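Local coordinates for protein lipopolysaccharide core heptose(I) kinase RfaP (Pseudomonas aeruginosa, PDB 6DFL) that phosphorylates the first heptose of the lipopolysaccharide inner core with ATP and magnesium, and also autophosphorylates on tyrosine, at residues W79-R84 with H190-R195; R83-A88 with A157-R162; A95-E100 with H109-T114; P137-A142 with V177-F182. One frame throughout, in Å; residues are numbered along the deposited sequence.

Overall arrangement
Contact 1 touches both contact 2 and contact 3; contact 4 lies across the chain's centre from contacts 1 and 3. Contacts 1 and 2, with centres about 6 Å apart, share R83 and R84 of helix 76-87 and reach one small sheet, strands 193-194 and 159-160. Contact 3 is the hairpin after this helix, in the five-stranded sheet, and falls within the chain interval spanned by contacts 1 and 2, while contacts 2 and 4 alternate. Contact 4, about 29 Å from contact 1 between centres, packs the start of helix 137-156 on loop 177-182. Contacts 1 and 2 join helix 76-87 to the other kinase lobe; contacts 3 and 4 are each internal to one lobe.

Contact 1: W79-R84 with H190-R195; sequences WQAIRR and HRAQTR
A81 and R84, on helix 76-87, pack against A192 and T194 where the helix of the N-terminal lobe, probably the counterpart of the protein-kinase helix C, meets the segment that follows D188. At A81 the junction is purely apolar: the methyl CB of A81 meets CB of A192 at 3.5 Å. Next to it T194 enters with both branches. Its OG1 sits 3.2 Å from the backbone N of A81, but the angle is too poor for a hydrogen bond, and the CB of Q80 closes over the same oxygen at 3.8 Å. This oxygen stands beside the threonine's own backbone N (chi1 -52°), which leaves the other branch, CG2, anti to that N and over one face of the R84 guanidinium. There it rests 3.3 Å from the plane of the group, toward its rim, and comes within 3.5 Å of NH2. R84 reaches it by folding at chi2 and chi3 (84° and 77°), which lays the flat group across the threonine. At the edge of the same group NH2 gives a weak but fairly straight hydrogen bond to the carbonyl O of R195, 3.4 Å long; a long, weak ion pair with D196 lies nearby. The R195 guanidinium bonds to Q193 OE1 and makes a cation-pi contact with W202. Nearby, R191 makes a salt bridge with D163, probably the active-site aspartate. A small apolar seam flanked by an arginine thus brings helix 76-87 against what probably corresponds to the start of the activation segment, a meeting typical of the cleft between the two lobes of a kinase.

Contact 2: R83-A88 with A157-R162; sequences RRLHEA and AGVNHR
The carbonyl O of A157 lies at the edge of the R84 guanidinium, in its plane, 3.2 Å from NE. The same oxygen also touches the aliphatic chain, 3.1 Å from CD of R84, so the arginine runs past the carbonyl with both its methylenes and its polar end. Its NH1 has a long partner on its own helix, E87 OE1, at 3.5 Å. R84 and V159 run alongside each other, pointing opposite ways, and the valine uses the branch CG2 to touch CG of R84 at 3.8 Å. CG1 stands anti to the backbone N (chi1 169°), which leaves CG2 as the branch facing the arginine. Beyond it L85 CD2 approaches V159 CB, and M154 of helix 137-156 touches both residues. At the end of helix 76-87 the methyls of A88 and A157 meet at 3.5 Å. Helix 137-156 ends here in a Schellman motif with G158, of positive phi, as C-prime: V159 N bonds to M154 O and G158 N to H155 O. Helix 76-87 thus packs on the turn between helix 137-156 and the strand that leads to H161, R162 and D163, the site of the HRD motif in the kinase fold.

Contact 3: A95-E100 with H109-T114; sequences AVAYGE and HSFIVT
G99 and F111 exchange a pair of backbone hydrogen bonds, G99 N to F111 O at 2.9 Å and F111 N to G99 O at 3.0 Å. The shortest of the ladder, V113 N to A97 O at 2.8 Å, is also the straightest (166°). V113 O then takes two donors, V96 N at 2.9 Å and, weakly, A97 N, which makes V96 and A97 a classic beta bulge. E100 makes a salt bridge with R76, S110 OG a hydrogen bond with A75 N, and T114 OG1 one with K51 NZ. Packing divides by face. On one, the F111 ring folds back over its neighbour strand because CG sits between the backbone N and the carbonyl carbon (chi1 70°): G99 CA lies over the ring in a CH-pi contact, 3.9 Å from the centroid, while A97 CB meets the ring edge, 3.9 Å from CE1. A97 also packs on V113, and L3 and L5 continue this apolar face. On the other, I112 CB comes to the edge of the Y98 ring, 4.3 Å from CD1, and Y98 stacks on W79 of helix 76-87. In this hairpin of the antiparallel five-stranded sheet of the N-terminal kinase lobe, one face is therefore apolar, with a glycine making room for a phenylalanine ring, while the other mixes W79 packing with polar bonds.

Contact 4: P137-A142 with V177-F182; sequences PRLKRA and VSADDF
Charge comes first: R138 NH1 reaches both oxygens of D180, OD2 at 2.7 Å in a salt bridge and OD1 at 2.9 Å through a weak hydrogen bond. The carboxylate lies at the guanidinium edge, yet the two planes are turned 35° apart, and the grip comes from one nitrogen. The arginine chain bends at chi3 (77°), bringing this group over A179, whose CB lies 3.6 Å from the guanidinium plane. Other side chains pack on backbone atoms: the CB of A179 presses on the helix, 3.5 Å from L139 N, L139 turns CD1 onto the S178 carbonyl carbon (3.7 Å), and the A142 carbonyl O lies at the F182 ring edge, 3.3 Å from CZ. The apolar pairs are L139 CD1 with V177 CG1 (4.2 Å) and A142 CB with F182 CE1 (3.4 Å); L143 and A146 of the same helix also touch F182. Within the segment 177-182, S178 OG accepts from D180 N, an ST turn that shapes the chain where A179 faces the helix. K140 pairs with D223 and with an acidic side chain of another protein's chain. The chemistry implies a surface join: apolar groups fit the loop onto the first turns of helix 137-156, and the exposed ion pair lies at the outer edge.

Contact 1: W79-R84 with H190-R195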
# COMPACT_ATOMS: atom_id res chain seq x y z
N TRP A 79 9.79 -7.65 15.08
CA TRP A 79 10.70 -6.69 15.69
C TRP A 79 11.73 -6.17 14.70
O TRP A 79 12.04 -4.98 14.70
CB TRP A 79 11.40 -7.30 16.90
CG TRP A 79 12.62 -6.54 17.35
CD1 TRP A 79 13.92 -6.84 17.08
CD2 TRP A 79 12.65 -5.35 18.18
NE1 TRP A 79 14.76 -5.92 17.69
CE2 TRP A 79 14.00 -5.00 18.37
CE3 TRP A 79 11.66 -4.55 18.77
CZ2 TRP A 79 14.39 -3.90 19.12
CZ3 TRP A 79 12.05 -3.46 19.52
CH2 TRP A 79 13.41 -3.14 19.68
N GLN A 80 12.26 -7.06 13.84
CA GLN A 80 13.28 -6.66 12.88
C GLN A 80 12.66 -5.91 11.71
O GLN A 80 13.29 -5.01 11.13
CB GLN A 80 14.05 -7.90 12.40
CG GLN A 80 15.13 -8.40 13.35
CD GLN A 80 15.69 -9.75 12.93
OE1 GLN A 80 15.31 -10.29 11.88
NE2 GLN A 80 16.59 -10.30 13.74
N ALA A 81 11.42 -6.26 11.32
CA ALA A 81 10.75 -5.46 10.30
C ALA A 81 10.50 -4.05 10.80
O ALA A 81 10.81 -3.07 10.11
CB ALA A 81 9.43 -6.10 9.89
N ILE A 82 9.95 -3.93 12.00
CA ILE A 82 9.71 -2.61 12.57
C ILE A 82 11.00 -1.83 12.66
O ILE A 82 11.04 -0.63 12.35
CB ILE A 82 9.04 -2.74 13.95
CG1 ILE A 82 7.63 -3.31 13.79
CG2 ILE A 82 9.06 -1.40 14.68
CD1 ILE A 82 6.92 -3.37 15.10
N ARG A 83 12.09 -2.49 13.04
CA ARG A 83 13.34 -1.76 13.19
C ARG A 83 13.90 -1.34 11.84
O ARG A 83 14.37 -0.21 11.69
CB ARG A 83 14.34 -2.60 13.98
CG ARG A 83 13.95 -2.72 15.45
CD ARG A 83 14.80 -1.85 16.35
NE ARG A 83 15.99 -2.59 16.74
CZ ARG A 83 16.85 -2.21 17.69
NH1 ARG A 83 16.65 -1.07 18.35
NH2 ARG A 83 17.91 -2.97 17.97
N ARG A 84 13.83 -2.21 10.83
CA ARG A 84 14.30 -1.82 9.51
C ARG A 84 13.42 -0.72 8.92
O ARG A 84 13.94 0.23 8.33
CB ARG A 84 14.36 -3.01 8.56
CG ARG A 84 14.79 -2.61 7.13
CD ARG A 84 16.35 -2.52 6.94
NE ARG A 84 16.91 -3.88 6.82
CZ ARG A 84 17.67 -4.44 7.76
NH1 ARG A 84 17.98 -3.71 8.84
NH2 ARG A 84 18.13 -5.70 7.63
N HIS A 190 3.81 -9.47 11.66
CA HIS A 190 4.13 -10.58 12.55
C HIS A 190 4.87 -11.70 11.83
O HIS A 190 5.67 -12.40 12.45
CB HIS A 190 2.85 -11.11 13.22
CG HIS A 190 2.02 -11.95 12.31
ND1 HIS A 190 1.27 -11.42 11.28
CD2 HIS A 190 1.87 -13.29 12.23
CE1 HIS A 190 0.68 -12.39 10.61
NE2 HIS A 190 1.02 -13.54 11.18
N ARG A 191 4.65 -11.84 10.52
CA ARG A 191 5.36 -12.75 9.62
C ARG A 191 6.37 -12.05 8.69
O ARG A 191 6.82 -12.67 7.72
CB ARG A 191 4.38 -13.49 8.71
CG ARG A 191 3.46 -14.45 9.37
CD ARG A 191 2.99 -15.46 8.33
NE ARG A 191 2.14 -14.86 7.31
CZ ARG A 191 1.76 -15.50 6.21
NH1 ARG A 191 2.17 -16.74 5.98
NH2 ARG A 191 0.97 -14.88 5.33
N ALA A 192 6.67 -10.78 8.90
CA ALA A 192 7.54 -10.08 7.97
C ALA A 192 8.96 -10.61 8.03
O ALA A 192 9.51 -10.88 9.10
CB ALA A 192 7.55 -8.57 8.26
N GLN A 193 9.56 -10.72 6.85
CA GLN A 193 10.94 -11.15 6.70
C GLN A 193 11.85 -9.97 6.36
O GLN A 193 11.57 -9.19 5.42
CB GLN A 193 11.04 -12.22 5.63
CG GLN A 193 10.19 -13.39 5.95
CD GLN A 193 10.20 -14.39 4.85
OE1 GLN A 193 10.46 -14.04 3.69
NE2 GLN A 193 9.93 -15.65 5.19
N THR A 194 12.95 -9.87 7.10
CA THR A 194 13.88 -8.76 7.00
C THR A 194 15.23 -9.28 6.54
O THR A 194 15.83 -10.13 7.23
CB THR A 194 14.03 -8.07 8.34
OG1 THR A 194 12.73 -7.74 8.82
CG2 THR A 194 14.90 -6.83 8.21
N ARG A 195 15.70 -8.76 5.41
CA ARG A 195 16.99 -9.13 4.86
C ARG A 195 17.70 -7.86 4.44
O ARG A 195 17.18 -6.75 4.59
CB ARG A 195 16.82 -10.07 3.66
CG ARG A 195 16.01 -11.31 3.94
CD ARG A 195 15.72 -12.00 2.63
NE ARG A 195 15.10 -13.30 2.84
CZ ARG A 195 13.79 -13.53 2.77
NH1 ARG A 195 12.95 -12.55 2.50
NH2 ARG A 195 13.33 -14.77 2.98

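Contact 2: R83-A88 with A157-R162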
# COMPACT_ATOMS: atom_id res chain seq x y z
N ARG A 83 12.09 -2.49 13.04
CA ARG A 83 13.34 -1.76 13.19
C ARG A 83 13.90 -1.34 11.84
O ARG A 83 14.37 -0.21 11.69
CB ARG A 83 14.34 -2.60 13.98
CG ARG A 83 13.95 -2.72 15.45
CD ARG A 83 14.80 -1.85 16.35
NE ARG A 83 15.99 -2.59 16.74
CZ ARG A 83 16.85 -2.21 17.69
NH1 ARG A 83 16.65 -1.07 18.35
NH2 ARG A 83 17.91 -2.97 17.97
N ARG A 84 13.83 -2.21 10.83
CA ARG A 84 14.30 -1.82 9.51
C ARG A 84 13.42 -0.72 8.92
O ARG A 84 13.94 0.23 8.33
CB ARG A 84 14.36 -3.01 8.56
CG ARG A 84 14.79 -2.61 7.13
CD ARG A 84 16.35 -2.52 6.94
NE ARG A 84 16.91 -3.88 6.82
CZ ARG A 84 17.67 -4.44 7.76
NH1 ARG A 84 17.98 -3.71 8.84
NH2 ARG A 84 18.13 -5.70 7.63
N LEU A 85 12.10 -0.82 9.08
CA LEU A 85 11.23 0.20 8.50
C LEU A 85 11.47 1.56 9.12
O LEU A 85 11.31 2.58 8.44
CB LEU A 85 9.77 -0.19 8.65
CG LEU A 85 9.31 -1.30 7.71
CD1 LEU A 85 7.80 -1.37 7.73
CD2 LEU A 85 9.85 -1.07 6.31
N HIS A 86 11.82 1.61 10.40
CA HIS A 86 12.15 2.88 11.03
C HIS A 86 13.44 3.46 10.45
O HIS A 86 13.49 4.65 10.12
CB HIS A 86 12.27 2.69 12.55
CG HIS A 86 10.94 2.69 13.26
ND1 HIS A 86 10.51 3.74 14.04
CD2 HIS A 86 9.95 1.76 13.31
CE1 HIS A 86 9.31 3.46 14.54
NE2 HIS A 86 8.95 2.27 14.10
N GLU A 87 14.47 2.63 10.29
CA GLU A 87 15.67 3.06 9.59
C GLU A 87 15.33 3.66 8.23
O GLU A 87 15.82 4.73 7.87
CB GLU A 87 16.65 1.89 9.43
CG GLU A 87 17.22 1.36 10.75
CD GLU A 87 17.91 0.02 10.61
OE1 GLU A 87 18.45 -0.28 9.50
OE2 GLU A 87 17.89 -0.75 11.60
N ALA A 88 14.46 2.99 7.47
CA ALA A 88 14.16 3.37 6.10
C ALA A 88 13.11 4.47 5.99
O ALA A 88 12.75 4.85 4.86
CB ALA A 88 13.69 2.16 5.30
N ALA A 157 13.99 -1.70 1.20
CA ALA A 157 14.75 -1.68 2.44
C ALA A 157 15.00 -3.08 2.97
O ALA A 157 15.58 -3.22 4.04
CB ALA A 157 14.07 -0.79 3.48
N GLY A 158 14.63 -4.11 2.21
CA GLY A 158 14.88 -5.49 2.60
C GLY A 158 13.77 -6.19 3.37
O GLY A 158 13.99 -7.30 3.88
N VAL A 159 12.58 -5.59 3.45
CA VAL A 159 11.46 -6.14 4.19
C VAL A 159 10.37 -6.54 3.20
O VAL A 159 9.91 -5.69 2.42
CB VAL A 159 10.90 -5.14 5.21
CG1 VAL A 159 9.58 -5.66 5.76
CG2 VAL A 159 11.89 -4.93 6.31
N ASN A 160 9.96 -7.80 3.24
CA ASN A 160 8.73 -8.20 2.58
C ASN A 160 7.66 -8.51 3.64
O ASN A 160 7.94 -9.11 4.68
CB ASN A 160 8.93 -9.40 1.64
CG ASN A 160 9.37 -10.65 2.36
OD1 ASN A 160 10.51 -10.73 2.79
ND2 ASN A 160 8.46 -11.65 2.49
N HIS A 161 6.44 -8.07 3.37
CA HIS A 161 5.42 -8.04 4.40
C HIS A 161 4.95 -9.44 4.75
O HIS A 161 5.00 -9.83 5.91
CB HIS A 161 4.25 -7.19 3.97
CG HIS A 161 3.38 -6.79 5.11
ND1 HIS A 161 3.13 -5.47 5.42
CD2 HIS A 161 2.75 -7.53 6.04
CE1 HIS A 161 2.35 -5.42 6.49
NE2 HIS A 161 2.11 -6.66 6.89
N ARG A 162 4.47 -10.18 3.75
CA ARG A 162 3.91 -11.53 3.81
C ARG A 162 2.42 -11.49 4.10
O ARG A 162 1.71 -12.43 3.77
CB ARG A 162 4.62 -12.41 4.82
CG ARG A 162 5.94 -12.89 4.33
CD ARG A 162 6.31 -14.16 5.00
NE ARG A 162 5.68 -15.30 4.34
CZ ARG A 162 5.91 -16.56 4.68
NH1 ARG A 162 6.76 -16.83 5.66
NH2 ARG A 162 5.32 -17.54 4.01

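Contact 3: A95-E100 with H109-T114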
# COMPACT_ATOMS: atom_id res chain seq x y z
N ALA A 95 7.67 0.02 18.65
CA ALA A 95 7.82 -1.12 19.55
C ALA A 95 8.43 -0.64 20.85
O ALA A 95 9.55 -0.12 20.86
CB ALA A 95 8.70 -2.18 18.91
N VAL A 96 7.70 -0.82 21.95
CA VAL A 96 8.17 -0.37 23.26
C VAL A 96 8.74 -1.50 24.11
O VAL A 96 9.36 -1.22 25.14
CB VAL A 96 7.06 0.36 24.03
CG1 VAL A 96 6.77 1.70 23.40
CG2 VAL A 96 5.78 -0.50 24.08
N ALA A 97 8.56 -2.75 23.71
CA ALA A 97 9.13 -3.85 24.48
C ALA A 97 9.24 -5.08 23.59
O ALA A 97 8.35 -5.35 22.78
CB ALA A 97 8.26 -4.16 25.71
N TYR A 98 10.33 -5.83 23.77
CA TYR A 98 10.65 -6.99 22.95
C TYR A 98 11.51 -7.91 23.78
O TYR A 98 12.33 -7.45 24.57
CB TYR A 98 11.36 -6.56 21.66
CG TYR A 98 12.08 -7.68 20.94
CD1 TYR A 98 11.38 -8.65 20.27
CD2 TYR A 98 13.47 -7.75 20.93
CE1 TYR A 98 12.01 -9.66 19.61
CE2 TYR A 98 14.12 -8.78 20.25
CZ TYR A 98 13.37 -9.73 19.60
OH TYR A 98 13.99 -10.75 18.92
N GLY A 99 11.34 -9.22 23.60
CA GLY A 99 12.16 -10.16 24.34
C GLY A 99 12.20 -11.52 23.71
O GLY A 99 11.22 -11.97 23.10
N GLU A 100 13.35 -12.19 23.84
CA GLU A 100 13.52 -13.59 23.47
C GLU A 100 14.39 -14.27 24.52
O GLU A 100 15.43 -13.72 24.91
CB GLU A 100 14.21 -13.76 22.13
CG GLU A 100 13.41 -13.50 20.89
CD GLU A 100 14.32 -13.60 19.68
OE1 GLU A 100 15.29 -14.38 19.74
OE2 GLU A 100 14.11 -12.86 18.69
N HIS A 109 10.82 -18.51 24.04
CA HIS A 109 9.71 -17.74 24.59
C HIS A 109 9.94 -16.27 24.22
O HIS A 109 10.94 -15.68 24.62
CB HIS A 109 9.63 -17.92 26.11
CG HIS A 109 8.58 -17.07 26.78
ND1 HIS A 109 8.66 -16.70 28.11
CD2 HIS A 109 7.42 -16.55 26.32
CE1 HIS A 109 7.61 -15.97 28.43
NE2 HIS A 109 6.84 -15.86 27.37
N SER A 110 9.03 -15.68 23.45
CA SER A 110 9.24 -14.30 23.05
C SER A 110 8.00 -13.45 23.26
O SER A 110 6.89 -13.95 23.42
CB SER A 110 9.68 -14.18 21.59
OG SER A 110 8.57 -14.34 20.72
N PHE A 111 8.22 -12.14 23.21
CA PHE A 111 7.13 -11.19 23.30
C PHE A 111 7.54 -9.91 22.59
O PHE A 111 8.73 -9.59 22.46
CB PHE A 111 6.77 -10.88 24.75
CG PHE A 111 7.82 -10.10 25.50
CD1 PHE A 111 7.78 -8.71 25.52
CD2 PHE A 111 8.84 -10.75 26.17
CE1 PHE A 111 8.75 -7.97 26.20
CE2 PHE A 111 9.80 -10.03 26.87
CZ PHE A 111 9.76 -8.63 26.87
N ILE A 112 6.54 -9.17 22.14
CA ILE A 112 6.75 -7.82 21.64
C ILE A 112 5.49 -7.01 21.89
O ILE A 112 4.38 -7.47 21.60
CB ILE A 112 7.13 -7.83 20.14
CG1 ILE A 112 7.32 -6.41 19.61
CG2 ILE A 112 6.11 -8.57 19.29
CD1 ILE A 112 7.75 -6.40 18.15
N VAL A 113 5.66 -5.80 22.40
CA VAL A 113 4.58 -4.87 22.67
C VAL A 113 4.74 -3.65 21.77
O VAL A 113 5.76 -2.96 21.85
CB VAL A 113 4.57 -4.45 24.14
CG1 VAL A 113 3.40 -3.53 24.39
CG2 VAL A 113 4.56 -5.67 25.03
N THR A 114 3.72 -3.37 20.95
CA THR A 114 3.68 -2.22 20.05
C THR A 114 2.64 -1.22 20.53
O THR A 114 1.57 -1.59 21.02
CB THR A 114 3.32 -2.65 18.62
OG1 THR A 114 2.00 -3.22 18.59
CG2 THR A 114 4.32 -3.66 18.08

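Contact 4: P137-A142 with V177-F182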
# COMPACT_ATOMS: atom_id res chain seq x y z
N PRO A 137 -11.40 11.78 -7.12
CA PRO A 137 -10.32 11.11 -7.87
C PRO A 137 -8.94 11.41 -7.33
O PRO A 137 -8.13 10.49 -7.18
CB PRO A 137 -10.52 11.66 -9.29
CG PRO A 137 -11.97 12.01 -9.36
CD PRO A 137 -12.31 12.53 -8.00
N ARG A 138 -8.65 12.67 -7.01
CA ARG A 138 -7.29 13.00 -6.58
C ARG A 138 -6.96 12.33 -5.24
O ARG A 138 -5.86 11.81 -5.06
CB ARG A 138 -7.10 14.51 -6.50
CG ARG A 138 -5.91 14.99 -7.33
CD ARG A 138 -5.77 16.51 -7.36
NE ARG A 138 -5.21 17.04 -6.12
CZ ARG A 138 -5.93 17.68 -5.20
NH1 ARG A 138 -5.34 18.12 -4.09
NH2 ARG A 138 -7.23 17.87 -5.38
N LEU A 139 -7.91 12.33 -4.30
CA LEU A 139 -7.70 11.58 -3.06
C LEU A 139 -7.41 10.12 -3.36
O LEU A 139 -6.48 9.53 -2.80
CB LEU A 139 -8.92 11.68 -2.15
CG LEU A 139 -8.67 10.91 -0.87
CD1 LEU A 139 -7.40 11.43 -0.20
CD2 LEU A 139 -9.85 11.02 0.07
N LYS A 140 -8.19 9.52 -4.25
CA LYS A 140 -8.00 8.12 -4.60
C LYS A 140 -6.58 7.88 -5.09
O LYS A 140 -5.83 7.09 -4.52
CB LYS A 140 -9.02 7.72 -5.66
CG LYS A 140 -8.96 6.28 -6.07
CD LYS A 140 -9.93 6.05 -7.19
CE LYS A 140 -9.94 4.62 -7.62
NZ LYS A 140 -10.65 4.53 -8.93
N ARG A 141 -6.17 8.62 -6.13
CA ARG A 141 -4.85 8.38 -6.72
C ARG A 141 -3.72 8.67 -5.73
O ARG A 141 -2.73 7.94 -5.68
CB ARG A 141 -4.72 9.22 -7.99
CG ARG A 141 -5.69 8.78 -9.10
CD ARG A 141 -5.43 9.57 -10.38
NE ARG A 141 -6.22 10.79 -10.48
CZ ARG A 141 -7.31 10.91 -11.22
NH1 ARG A 141 -7.76 9.88 -11.94
NH2 ARG A 141 -7.96 12.07 -11.25
N ALA A 142 -3.89 9.68 -4.88
CA ALA A 142 -2.88 9.93 -3.86
C ALA A 142 -2.72 8.74 -2.91
O ALA A 142 -1.60 8.42 -2.51
CB ALA A 142 -3.23 11.19 -3.08
N VAL A 177 -8.70 14.41 6.30
CA VAL A 177 -7.95 13.76 5.24
C VAL A 177 -8.30 14.42 3.91
O VAL A 177 -9.48 14.55 3.57
CB VAL A 177 -8.25 12.25 5.21
CG1 VAL A 177 -7.63 11.61 3.99
CG2 VAL A 177 -7.72 11.60 6.48
N SER A 178 -7.27 14.83 3.16
CA SER A 178 -7.44 15.35 1.81
C SER A 178 -6.35 14.77 0.92
O SER A 178 -5.42 14.12 1.41
CB SER A 178 -7.36 16.87 1.76
OG SER A 178 -6.02 17.26 1.46
N ALA A 179 -6.44 15.05 -0.38
CA ALA A 179 -5.44 14.53 -1.31
C ALA A 179 -4.07 15.15 -1.07
O ALA A 179 -3.04 14.59 -1.50
CB ALA A 179 -5.88 14.76 -2.75
N ASP A 180 -4.02 16.30 -0.42
CA ASP A 180 -2.75 17.00 -0.25
C ASP A 180 -2.14 16.73 1.11
O ASP A 180 -0.95 17.00 1.30
CB ASP A 180 -2.94 18.50 -0.44
CG ASP A 180 -3.40 18.84 -1.84
OD1 ASP A 180 -2.79 18.30 -2.79
OD2 ASP A 180 -4.39 19.59 -1.98
N ASP A 181 -2.92 16.18 2.03
CA ASP A 181 -2.46 16.01 3.40
C ASP A 181 -3.14 14.77 3.98
O ASP A 181 -4.34 14.78 4.28
CB ASP A 181 -2.78 17.26 4.20
CG ASP A 181 -1.98 17.35 5.46
OD1 ASP A 181 -0.74 17.53 5.35
OD2 ASP A 181 -2.58 17.22 6.56
N PHE A 182 -2.35 13.69 4.13
CA PHE A 182 -2.75 12.45 4.79
C PHE A 182 -1.50 11.62 5.03
O PHE A 182 -0.54 11.69 4.25
CB PHE A 182 -3.76 11.66 3.96
CG PHE A 182 -3.21 11.13 2.66
CD1 PHE A 182 -3.30 11.87 1.50
CD2 PHE A 182 -2.61 9.88 2.61
CE1 PHE A 182 -2.80 11.39 0.29
CE2 PHE A 182 -2.10 9.38 1.40
CZ PHE A 182 -2.19 10.15 0.24